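Local coordinates for Alpha/beta hydrolase (Pseudomonas aeruginosa PAO1, PDB 4R1D), which is probably a lipase effector (Tle4) of the H2 type VI secretion system that binds calcium and is held in check by the immunity protein Tli4, at residues T289-M294 and R336-L341; E325-A330 and E368-T373; E331-R336 and S439-I444; R357-N362 and T374-V379. All blocks are in the same frame, centred on the assembly; numbering follows the deposited sequence. Where two conformers were deposited one is given.

Interaction 1 (T289-M294 and R336-L341); sequences TIYHHM and RPWLFL
Tyr-291 and Leu-339 meet because each sends its CG anti to its own backbone N, which carries the phenol off helix 289-296 and the isobutyl group off strand 339-342 toward one another. Trp-338 reaches the same ring differently: with chi1 at 51° its CG sits between the backbone N and the carbonyl carbon, and the benzo end of the indole is the part that arrives. Leu-339 lies over one face of the phenol, where CD1 is 4.1 Å from the centroid of the Tyr-291 ring and 24° off the ring normal, a CH-pi contact displaced toward the hydroxyl end. There CD1 stands 3.8 Å from Tyr-291 CZ, while CD2 of Leu-339 is 3.9 Å from CE2 of Tyr-291. The tryptophan touches nearer the backbone, CZ3 of Trp-338 coming to 3.8 Å from CB of Tyr-291. Its six-membered ring and the phenol are steeply inclined, planes at 77° and centroids 5.9 Å apart, so the pair is an offset edge-to-face one with the indole edge turned to the tyrosine face. The buried hydroxyl of Tyr-291 is satisfied outside this pair, by hydrogen bonds with the carbonyl of Tyr-376 and with Trp-445 NE1. Trp-338 and Leu-339 both face Tyr-359 in a classic beta bulge, and the contact as a whole is a helix packed on a small mixed sheet, with Tyr-291 as the residue of segment 289-294 that meets Trp-338 and Leu-339.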
# COMPACT_ATOMS: atom_id res chain seq x y z
N THR A 289 1.40 11.06 -13.07
CA THR A 289 0.30 10.12 -13.19
C THR A 289 -0.62 10.15 -11.97
O THR A 289 -1.81 9.87 -12.10
CB THR A 289 0.75 8.65 -13.44
OG1 THR A 289 1.46 8.15 -12.30
CG2 THR A 289 1.60 8.55 -14.70
N ILE A 290 -0.10 10.51 -10.80
CA ILE A 290 -0.95 10.52 -9.60
C ILE A 290 -2.10 11.50 -9.76
O ILE A 290 -3.20 11.27 -9.25
CB ILE A 290 -0.15 10.82 -8.29
CG1 ILE A 290 -1.02 10.55 -7.06
CG2 ILE A 290 0.35 12.26 -8.27
CD1 ILE A 290 -0.34 10.92 -5.75
N TYR A 291 -1.86 12.59 -10.48
CA TYR A 291 -2.93 13.54 -10.74
C TYR A 291 -3.99 12.91 -11.65
O TYR A 291 -5.17 13.01 -11.39
CB TYR A 291 -2.36 14.81 -11.37
CG TYR A 291 -3.38 15.91 -11.56
CD1 TYR A 291 -4.26 15.88 -12.63
CD2 TYR A 291 -3.43 16.99 -10.69
CE1 TYR A 291 -5.17 16.88 -12.83
CE2 TYR A 291 -4.36 18.01 -10.87
CZ TYR A 291 -5.22 17.95 -11.96
OH TYR A 291 -6.16 18.93 -12.17
N HIS A 292 -3.56 12.25 -12.72
CA HIS A 292 -4.53 11.58 -13.59
C HIS A 292 -5.39 10.63 -12.79
O HIS A 292 -6.62 10.67 -12.87
CB HIS A 292 -3.83 10.78 -14.70
CG HIS A 292 -4.77 9.89 -15.45
ND1 HIS A 292 -5.12 8.63 -14.99
CD2 HIS A 292 -5.48 10.08 -16.58
CE1 HIS A 292 -5.98 8.09 -15.83
NE2 HIS A 292 -6.22 8.95 -16.80
N HIS A 293 -4.75 9.77 -12.01
CA HIS A 293 -5.47 8.72 -11.30
C HIS A 293 -6.45 9.26 -10.26
O HIS A 293 -7.56 8.77 -10.15
CB HIS A 293 -4.49 7.71 -10.69
CG HIS A 293 -3.60 7.09 -11.71
ND1 HIS A 293 -2.40 6.49 -11.40
CD2 HIS A 293 -3.72 7.01 -13.06
CE1 HIS A 293 -1.83 6.05 -12.50
NE2 HIS A 293 -2.61 6.35 -13.53
N MET A 294 -6.04 10.29 -9.52
CA MET A 294 -6.89 10.89 -8.51
C MET A 294 -8.07 11.65 -9.12
O MET A 294 -9.12 11.76 -8.50
CB MET A 294 -6.09 11.80 -7.58
CG MET A 294 -5.14 11.02 -6.67
SD MET A 294 -4.32 12.07 -5.45
CE MET A 294 -5.71 12.34 -4.34
N ARG A 336 9.79 22.98 -13.79
CA ARG A 336 8.88 23.43 -14.85
C ARG A 336 7.47 22.86 -14.67
O ARG A 336 7.29 21.85 -13.99
CB ARG A 336 9.43 23.12 -16.23
CG ARG A 336 10.67 23.93 -16.59
CD ARG A 336 11.12 23.68 -18.02
NE ARG A 336 11.48 22.28 -18.21
CZ ARG A 336 12.65 21.76 -17.90
NH1 ARG A 336 13.60 22.53 -17.40
NH2 ARG A 336 12.88 20.47 -18.09
N PRO A 337 6.47 23.51 -15.29
CA PRO A 337 5.09 23.03 -15.18
C PRO A 337 4.83 21.72 -15.90
O PRO A 337 5.52 21.37 -16.86
CB PRO A 337 4.28 24.16 -15.82
CG PRO A 337 5.24 24.82 -16.77
CD PRO A 337 6.57 24.77 -16.06
N TRP A 338 3.83 20.99 -15.41
CA TRP A 338 3.41 19.73 -16.00
C TRP A 338 1.89 19.63 -16.11
O TRP A 338 1.36 18.70 -16.69
CB TRP A 338 3.96 18.56 -15.19
CG TRP A 338 3.70 18.62 -13.70
CD1 TRP A 338 4.53 19.11 -12.74
CD2 TRP A 338 2.53 18.15 -13.01
NE1 TRP A 338 3.97 18.97 -11.50
CE2 TRP A 338 2.73 18.39 -11.64
CE3 TRP A 338 1.34 17.55 -13.42
CZ2 TRP A 338 1.78 18.05 -10.66
CZ3 TRP A 338 0.39 17.21 -12.45
CH2 TRP A 338 0.63 17.47 -11.09
N LEU A 339 1.18 20.61 -15.56
CA LEU A 339 -0.27 20.59 -15.59
C LEU A 339 -0.70 21.78 -16.40
O LEU A 339 -0.49 22.92 -15.99
CB LEU A 339 -0.84 20.70 -14.17
CG LEU A 339 -2.37 20.83 -14.07
CD1 LEU A 339 -3.08 19.60 -14.60
CD2 LEU A 339 -2.81 21.11 -12.63
N PHE A 340 -1.29 21.51 -17.56
CA PHE A 340 -1.57 22.56 -18.53
C PHE A 340 -3.06 22.74 -18.80
O PHE A 340 -3.77 21.77 -19.10
CB PHE A 340 -0.86 22.26 -19.85
CG PHE A 340 0.62 22.03 -19.71
CD1 PHE A 340 1.50 23.09 -19.66
CD2 PHE A 340 1.12 20.74 -19.60
CE1 PHE A 340 2.86 22.88 -19.54
CE2 PHE A 340 2.47 20.51 -19.47
CZ PHE A 340 3.35 21.59 -19.44
N LEU A 341 -3.53 23.98 -18.72
CA LEU A 341 -4.90 24.30 -19.07
C LEU A 341 -4.88 24.95 -20.45
O LEU A 341 -4.35 26.04 -20.61
CB LEU A 341 -5.48 25.27 -18.04
CG LEU A 341 -6.11 24.71 -16.75
CD1 LEU A 341 -5.42 23.45 -16.22
CD2 LEU A 341 -6.18 25.79 -15.67

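Interaction 2 (E325-A330 and E368-T373); sequences ELAPSA and EIYKNT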
# COMPACT_ATOMS: atom_id res chain seq x y z
N GLU A 325 3.25 10.34 -1.64
CA GLU A 325 4.66 10.66 -1.82
C GLU A 325 5.13 10.45 -3.25
O GLU A 325 6.22 10.89 -3.62
CB GLU A 325 5.53 9.90 -0.82
CG GLU A 325 5.56 10.55 0.56
CD GLU A 325 6.06 9.63 1.65
OE1 GLU A 325 6.54 8.52 1.32
OE2 GLU A 325 5.96 10.01 2.84
N LEU A 326 4.31 9.80 -4.07
CA LEU A 326 4.60 9.67 -5.49
C LEU A 326 4.34 10.98 -6.24
O LEU A 326 4.73 11.12 -7.40
CB LEU A 326 3.76 8.55 -6.10
CG LEU A 326 3.82 8.34 -7.62
CD1 LEU A 326 5.23 7.93 -8.04
CD2 LEU A 326 2.80 7.31 -8.09
N ALA A 327 3.66 11.92 -5.60
CA ALA A 327 3.32 13.18 -6.27
C ALA A 327 4.59 13.92 -6.68
O ALA A 327 5.60 13.84 -5.99
CB ALA A 327 2.47 14.03 -5.37
N PRO A 328 4.56 14.63 -7.83
CA PRO A 328 5.76 15.38 -8.23
C PRO A 328 6.26 16.33 -7.13
O PRO A 328 5.47 17.01 -6.47
CB PRO A 328 5.29 16.18 -9.46
CG PRO A 328 4.26 15.27 -10.09
CD PRO A 328 3.52 14.64 -8.87
N SER A 329 7.58 16.38 -6.94
CA SER A 329 8.19 17.26 -5.96
C SER A 329 8.34 18.67 -6.54
O SER A 329 7.95 18.91 -7.68
CB SER A 329 9.57 16.73 -5.59
OG SER A 329 10.43 16.79 -6.72
N ALA A 330 8.91 19.59 -5.77
CA ALA A 330 9.19 20.93 -6.31
C ALA A 330 10.28 20.89 -7.38
O ALA A 330 10.34 21.77 -8.24
CB ALA A 330 9.60 21.89 -5.19
N GLU A 368 0.12 25.19 -5.08
CA GLU A 368 -0.50 25.53 -6.35
C GLU A 368 -1.46 24.48 -6.88
O GLU A 368 -2.44 24.80 -7.55
CB GLU A 368 0.57 25.82 -7.40
CG GLU A 368 1.47 26.98 -7.05
CD GLU A 368 2.35 27.36 -8.21
OE1 GLU A 368 1.79 27.58 -9.30
OE2 GLU A 368 3.58 27.39 -8.05
N ILE A 369 -1.20 23.22 -6.57
CA ILE A 369 -1.99 22.12 -7.13
C ILE A 369 -2.58 21.22 -6.04
O ILE A 369 -3.79 21.04 -5.97
CB ILE A 369 -1.14 21.27 -8.09
CG1 ILE A 369 -0.59 22.14 -9.22
CG2 ILE A 369 -1.96 20.14 -8.67
CD1 ILE A 369 0.44 21.44 -10.12
N TYR A 370 -1.72 20.67 -5.19
CA TYR A 370 -2.17 19.60 -4.28
C TYR A 370 -3.19 20.04 -3.23
O TYR A 370 -4.14 19.31 -2.96
CB TYR A 370 -0.98 18.88 -3.60
CG TYR A 370 0.07 18.43 -4.57
CD1 TYR A 370 -0.24 18.17 -5.90
CD2 TYR A 370 1.40 18.25 -4.15
CE1 TYR A 370 0.73 17.77 -6.80
CE2 TYR A 370 2.38 17.84 -5.04
CZ TYR A 370 2.04 17.61 -6.37
OH TYR A 370 3.01 17.21 -7.26
N LYS A 371 -3.01 21.23 -2.65
CA LYS A 371 -3.96 21.77 -1.68
C LYS A 371 -5.00 22.70 -2.32
O LYS A 371 -5.98 23.08 -1.67
CB LYS A 371 -3.22 22.49 -0.54
CG LYS A 371 -2.39 21.53 0.33
CD LYS A 371 -2.00 22.16 1.66
CE LYS A 371 -0.71 22.92 1.56
NZ LYS A 371 -0.24 23.46 2.87
N ASN A 372 -4.80 23.05 -3.58
CA ASN A 372 -5.76 23.89 -4.31
C ASN A 372 -7.13 23.21 -4.42
O ASN A 372 -7.22 22.06 -4.86
CB ASN A 372 -5.21 24.21 -5.69
CG ASN A 372 -6.10 25.17 -6.47
OD1 ASN A 372 -7.17 24.79 -6.94
ND2 ASN A 372 -5.65 26.41 -6.63
N THR A 373 -8.18 23.90 -4.01
CA THR A 373 -9.52 23.31 -4.00
C THR A 373 -10.38 23.72 -5.19
O THR A 373 -11.56 23.34 -5.25
CB THR A 373 -10.29 23.61 -2.70
OG1 THR A 373 -10.45 25.03 -2.54
CG2 THR A 373 -9.54 23.05 -1.50
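Tyr-370 reaches Ala-327 and Pro-328 with the far end of its phenol, and one hydrogen bond anchors the meeting. The hydroxyl OH of Tyr-370 donates to the carbonyl O of Pro-328 over 2.6 Å, a short bond. The donor lies in the carbonyl plane at a C=O...donor angle of 119°, hence on a lone pair. Relative to the ring, the acceptor sits at the edge near the plane, as expected for a phenol O-H, which prefers the plane of its ring. Pro-328 N is also near, 3.1 Å from Tyr-370 OH, but the tertiary amide nitrogen of a proline has no hydrogen to give and this is proximity alone.

Apolar contact accompanies the bond. The methyl CB of Ala-327 is 3.7 Å from CZ of Tyr-370, approaching the ring obliquely, and CD of Pro-328 is 4.2 Å from the same CZ of Tyr-370. The proline ring is also in tight van der Waals contact with the oxygen, CD of Pro-328 lying 3.1 Å from Tyr-370 OH. The ring is directed from helix 365-370 toward the loop after helix 321-324 by its CG being anti to the carbonyl carbon (chi1 -51°).

Ile-290 of helix 289-296 packs on both Ala-327 and Pro-328, and Trp-338 also touches the proline. All three touching residues are buried, so the phenol supplies a buried carbonyl with a donor and ties the loop at Pro-328 to helix 365-370.

Interaction 3 (E331-R336 and S439-I444); sequences EYREGR and SWRDLI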
# COMPACT_ATOMS: atom_id res chain seq x y z
N GLU A 331 11.13 19.87 -7.32
CA GLU A 331 12.28 19.74 -8.23
C GLU A 331 11.97 18.93 -9.49
O GLU A 331 12.77 18.86 -10.42
CB GLU A 331 13.46 19.09 -7.49
CG GLU A 331 14.08 19.95 -6.40
CD GLU A 331 13.27 19.95 -5.11
OE1 GLU A 331 12.64 18.92 -4.78
OE2 GLU A 331 13.28 20.99 -4.41
N TYR A 332 10.81 18.30 -9.49
CA TYR A 332 10.35 17.50 -10.62
C TYR A 332 10.40 18.33 -11.90
O TYR A 332 9.94 19.47 -11.90
CB TYR A 332 8.91 17.11 -10.32
CG TYR A 332 8.16 16.30 -11.34
CD1 TYR A 332 8.24 14.91 -11.35
CD2 TYR A 332 7.31 16.91 -12.26
CE1 TYR A 332 7.50 14.17 -12.25
CE2 TYR A 332 6.57 16.18 -13.15
CZ TYR A 332 6.67 14.80 -13.15
OH TYR A 332 5.95 14.05 -14.04
N ARG A 333 10.95 17.78 -12.97
CA ARG A 333 10.97 18.48 -14.26
C ARG A 333 11.74 19.80 -14.13
O ARG A 333 11.43 20.79 -14.79
CB ARG A 333 9.53 18.71 -14.74
CG ARG A 333 9.36 18.96 -16.23
CD ARG A 333 7.92 18.72 -16.64
NE ARG A 333 7.65 19.10 -18.03
CZ ARG A 333 6.55 18.78 -18.69
NH1 ARG A 333 5.60 18.03 -18.12
NH2 ARG A 333 6.40 19.21 -19.94
N GLU A 334 12.75 19.79 -13.26
CA GLU A 334 13.59 20.95 -13.00
C GLU A 334 12.74 22.19 -12.68
O GLU A 334 13.09 23.32 -13.04
CB GLU A 334 14.52 21.23 -14.20
CG GLU A 334 15.51 20.08 -14.52
CD GLU A 334 16.23 20.25 -15.85
OE1 GLU A 334 15.57 20.57 -16.87
OE2 GLU A 334 17.47 20.04 -15.91
N GLY A 335 11.62 21.97 -11.99
CA GLY A 335 10.75 23.06 -11.55
C GLY A 335 9.77 23.56 -12.60
O GLY A 335 8.96 24.46 -12.31
N ARG A 336 9.79 22.98 -13.79
CA ARG A 336 8.88 23.43 -14.85
C ARG A 336 7.47 22.86 -14.67
O ARG A 336 7.29 21.85 -13.99
CB ARG A 336 9.43 23.12 -16.23
CG ARG A 336 10.67 23.93 -16.59
CD ARG A 336 11.12 23.68 -18.02
NE ARG A 336 11.48 22.28 -18.21
CZ ARG A 336 12.65 21.76 -17.90
NH1 ARG A 336 13.60 22.53 -17.40
NH2 ARG A 336 12.88 20.47 -18.09
N SER A 439 2.65 8.28 -20.67
CA SER A 439 2.88 8.30 -19.23
C SER A 439 2.25 9.51 -18.52
O SER A 439 2.70 9.89 -17.44
CB SER A 439 4.38 8.29 -18.94
OG SER A 439 5.05 7.24 -19.62
N TRP A 440 1.20 10.08 -19.11
CA TRP A 440 0.57 11.29 -18.57
C TRP A 440 1.60 12.37 -18.25
O TRP A 440 1.43 13.16 -17.31
CB TRP A 440 -0.29 10.95 -17.34
CG TRP A 440 -1.37 10.01 -17.72
CD1 TRP A 440 -1.45 8.69 -17.42
CD2 TRP A 440 -2.51 10.31 -18.54
NE1 TRP A 440 -2.59 8.14 -17.98
CE2 TRP A 440 -3.25 9.12 -18.67
CE3 TRP A 440 -2.98 11.48 -19.16
CZ2 TRP A 440 -4.43 9.06 -19.41
CZ3 TRP A 440 -4.15 11.42 -19.88
CH2 TRP A 440 -4.87 10.22 -20.01
N ARG A 441 2.66 12.42 -19.05
CA ARG A 441 3.78 13.30 -18.77
C ARG A 441 3.36 14.77 -18.84
O ARG A 441 3.77 15.58 -18.01
CB ARG A 441 4.93 13.00 -19.72
CG ARG A 441 6.20 13.79 -19.42
CD ARG A 441 6.29 15.07 -20.28
NE ARG A 441 7.50 15.80 -19.94
CZ ARG A 441 8.24 16.50 -20.80
NH1 ARG A 441 7.91 16.60 -22.08
NH2 ARG A 441 9.33 17.10 -20.35
N ASP A 442 2.57 15.11 -19.85
CA ASP A 442 1.90 16.41 -19.87
C ASP A 442 0.47 16.16 -19.50
O ASP A 442 -0.25 15.43 -20.19
CB ASP A 442 1.95 17.05 -21.27
CG ASP A 442 3.34 17.45 -21.67
OD1 ASP A 442 4.16 17.74 -20.77
OD2 ASP A 442 3.63 17.49 -22.89
N LEU A 443 0.04 16.73 -18.38
CA LEU A 443 -1.30 16.53 -17.91
C LEU A 443 -2.08 17.72 -18.44
O LEU A 443 -1.89 18.84 -18.00
CB LEU A 443 -1.32 16.50 -16.38
CG LEU A 443 -2.50 15.80 -15.71
CD1 LEU A 443 -3.82 16.30 -16.27
CD2 LEU A 443 -2.38 14.30 -15.90
N ILE A 444 -2.96 17.46 -19.41
CA ILE A 444 -3.63 18.54 -20.13
C ILE A 444 -5.14 18.53 -19.96
O ILE A 444 -5.81 17.54 -20.24
CB ILE A 444 -3.34 18.46 -21.64
CG1 ILE A 444 -1.83 18.54 -21.90
CG2 ILE A 444 -4.10 19.56 -22.39
CD1 ILE A 444 -1.41 17.84 -23.20
O HOH W 1 5.76 15.53 -16.10
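Asp-442 OD1 is gripped by two nitrogens of Arg-333, NH2 of that arginine at 2.8 Å and its NH1 at 3.0 Å from the oxygen. The guanidinium comes end-on with both bonds to one atom: NH2 meets OD1 on the oxygen's syn lone pair, while NH1 meets it nearly along its C-O axis. Both bonds are bent, with N-H...O angles of 148° and 136°, the price of sharing one acceptor. The extended chain of Arg-333, from CG to NE, carries its charge across from the loop.

A second arginine lies flat on the first. The guanidinium planes of Arg-333 and Arg-441 are only 9° apart and their centres 3.5 Å, with Arg-441 NE over the centre of the Arg-333 group; a bend at chi2 folds Arg-441 into this position. A water beside the pair accepts from Tyr-332 OH and donates to the carbonyl O of Arg-441 over 2.8 Å.

Asp-503 makes a salt bridge with Arg-441 NE, and Asp-490 serves both arginines, by its carboxylate to Arg-333 NH2 and by its carbonyl to Arg-441. Acidic groups around the stack thus probably offset the closeness of two buried like charges, and the salt-bridge network ties loop 331-336 to the residues leading into strand 443-446.

Interaction 4 (R357-N362 and T374-V379); sequences RAYPQN and TWYGLV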
# COMPACT_ATOMS: atom_id res chain seq x y z
N ARG A 357 -1.39 29.40 -17.96
CA ARG A 357 -1.97 28.50 -16.97
C ARG A 357 -1.29 27.14 -17.10
O ARG A 357 -1.89 26.16 -17.57
CB ARG A 357 -3.48 28.43 -17.17
CG ARG A 357 -4.12 29.83 -17.12
CD ARG A 357 -5.62 29.78 -16.91
NE ARG A 357 -5.99 29.29 -15.58
CZ ARG A 357 -7.24 29.17 -15.15
NH1 ARG A 357 -8.25 29.52 -15.94
NH2 ARG A 357 -7.50 28.71 -13.94
N ALA A 358 -0.03 27.13 -16.69
CA ALA A 358 0.86 25.98 -16.72
C ALA A 358 1.41 25.85 -15.30
O ALA A 358 2.17 26.70 -14.85
CB ALA A 358 1.99 26.24 -17.70
N TYR A 359 1.02 24.79 -14.60
CA TYR A 359 1.29 24.67 -13.17
C TYR A 359 2.26 23.53 -12.88
O TYR A 359 2.27 22.54 -13.61
CB TYR A 359 -0.03 24.46 -12.42
CG TYR A 359 -1.05 25.54 -12.72
CD1 TYR A 359 -1.92 25.43 -13.79
CD2 TYR A 359 -1.12 26.68 -11.93
CE1 TYR A 359 -2.86 26.43 -14.07
CE2 TYR A 359 -2.06 27.68 -12.20
CZ TYR A 359 -2.92 27.55 -13.27
OH TYR A 359 -3.84 28.55 -13.55
N PRO A 360 3.11 23.67 -11.84
CA PRO A 360 3.24 24.87 -11.00
C PRO A 360 3.77 26.06 -11.80
O PRO A 360 4.57 25.88 -12.72
CB PRO A 360 4.30 24.47 -9.96
CG PRO A 360 4.37 22.98 -10.02
CD PRO A 360 4.03 22.60 -11.42
N GLN A 361 3.33 27.26 -11.42
CA GLN A 361 3.78 28.50 -12.05
C GLN A 361 4.99 29.03 -11.30
O GLN A 361 5.86 29.70 -11.89
CB GLN A 361 2.67 29.54 -12.00
CG GLN A 361 1.40 29.20 -12.76
CD GLN A 361 0.37 30.32 -12.68
OE1 GLN A 361 -0.13 30.80 -13.70
NE2 GLN A 361 0.08 30.74 -11.46
N ASN A 362 5.06 28.74 -10.00
CA ASN A 362 6.18 29.22 -9.19
C ASN A 362 6.82 28.12 -8.34
O ASN A 362 7.18 28.33 -7.18
CB ASN A 362 5.79 30.41 -8.31
CG ASN A 362 7.00 31.06 -7.65
OD1 ASN A 362 8.07 31.15 -8.25
ND2 ASN A 362 6.83 31.49 -6.41
N THR A 374 -9.82 24.49 -6.12
CA THR A 374 -10.54 24.87 -7.33
C THR A 374 -10.64 23.67 -8.27
O THR A 374 -10.05 22.62 -8.02
CB THR A 374 -9.87 26.04 -8.09
OG1 THR A 374 -8.66 25.59 -8.70
CG2 THR A 374 -9.55 27.18 -7.14
N TRP A 375 -11.39 23.83 -9.36
CA TRP A 375 -11.63 22.72 -10.28
C TRP A 375 -10.38 21.99 -10.78
O TRP A 375 -10.47 20.81 -11.14
CB TRP A 375 -12.46 23.19 -11.48
CG TRP A 375 -11.71 24.04 -12.44
CD1 TRP A 375 -11.55 25.40 -12.38
CD2 TRP A 375 -11.01 23.61 -13.62
NE1 TRP A 375 -10.79 25.83 -13.44
CE2 TRP A 375 -10.45 24.75 -14.22
CE3 TRP A 375 -10.80 22.36 -14.22
CZ2 TRP A 375 -9.70 24.69 -15.39
CZ3 TRP A 375 -10.06 22.30 -15.39
CH2 TRP A 375 -9.51 23.46 -15.96
N TYR A 376 -9.23 22.66 -10.84
CA TYR A 376 -8.05 22.01 -11.39
C TYR A 376 -7.12 21.47 -10.30
O TYR A 376 -6.05 20.97 -10.60
CB TYR A 376 -7.27 22.91 -12.38
CG TYR A 376 -6.64 24.16 -11.79
CD1 TYR A 376 -5.35 24.13 -11.27
CD2 TYR A 376 -7.34 25.36 -11.74
CE1 TYR A 376 -4.77 25.28 -10.73
CE2 TYR A 376 -6.78 26.50 -11.19
CZ TYR A 376 -5.49 26.45 -10.69
OH TYR A 376 -4.93 27.59 -10.15
N GLY A 377 -7.55 21.57 -9.05
CA GLY A 377 -6.76 21.08 -7.93
C GLY A 377 -6.74 19.57 -7.87
O GLY A 377 -7.53 18.92 -8.54
N LEU A 378 -5.84 19.02 -7.06
CA LEU A 378 -5.71 17.56 -6.95
C LEU A 378 -6.97 16.95 -6.34
O LEU A 378 -7.45 15.91 -6.79
CB LEU A 378 -4.52 17.23 -6.07
CG LEU A 378 -4.19 15.74 -6.00
CD1 LEU A 378 -3.74 15.24 -7.37
CD2 LEU A 378 -3.09 15.53 -4.95
N VAL A 379 -7.48 17.60 -5.30
CA VAL A 379 -8.76 17.25 -4.71
C VAL A 379 -9.68 18.47 -4.72
O VAL A 379 -9.79 19.19 -3.72
CB VAL A 379 -8.61 16.71 -3.29
CG1 VAL A 379 -9.95 16.19 -2.77
CG2 VAL A 379 -7.57 15.60 -3.27
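Tyr-359 and Tyr-376 stack through different first torsions. In Tyr-359 CG is anti to the carbonyl carbon (chi1 -55°), which stands its ring up from strand 358-359; in Tyr-376 chi1 of 66° wedges CG between backbone N and carbonyl carbon, and the phenol reaches out of the turn to lie over that ring. The result is an offset stack, centroids 4.6 Å apart and planes inclined by 28°. The outer part of the Tyr-376 ring overlaps the middle of the Tyr-359 ring, with CE1 over its centre, and the two CZ atoms, of Tyr-359 and Tyr-376, are 3.8 Å apart.

Arg-357 holds Tyr-359 by its hydroxyl. Bent at chi3, the arginine turns NE toward Tyr-359 OH, and the bond is 3.0 Å long and almost straight, with the oxygen in the guanidinium plane. The same group stands nearly upright to the Tyr-376 ring, and NH2 of Arg-357 comes to 3.6 Å from CE2 of Tyr-376. The ionic partner of Arg-357 is Glu-453, which also accepts from Trp-375 NE1, so one carboxylate joins the arginine to the indole.

The indole of Trp-375 has CB of Tyr-376 over its face. Both aromatic residues occupy the middle of a type I beta turn, closed by Gly-377 N to Thr-374 O at 2.9 Å. What emerges is a turn clamped by a tyrosine stack onto the edge strand of the four-stranded mixed sheet.

In the fold
All four contacts belong to one neighbourhood beside the small mixed sheet, and all lie away from the calcium site. Interactions 1 and 3 are closest, with centres about 7 Å apart: they share Arg-336, and strands 339-342 and 443-446 pair between them, Phe-340 N standing 2.8 Å from Leu-443 O. Interaction 4 extends the sheet on the other side of strand 339-342, Leu-339 O being 2.8 Å from Tyr-359 N. Interaction 2 joins through Trp-338, whose CZ2 packs 3.7 Å from CD1 of Ile-369, and through Glu-368, whose OE1 is 2.6 Å from Gln-361 N. Interactions 2 and 3 adjoin in sequence, with centres about 12 Å apart.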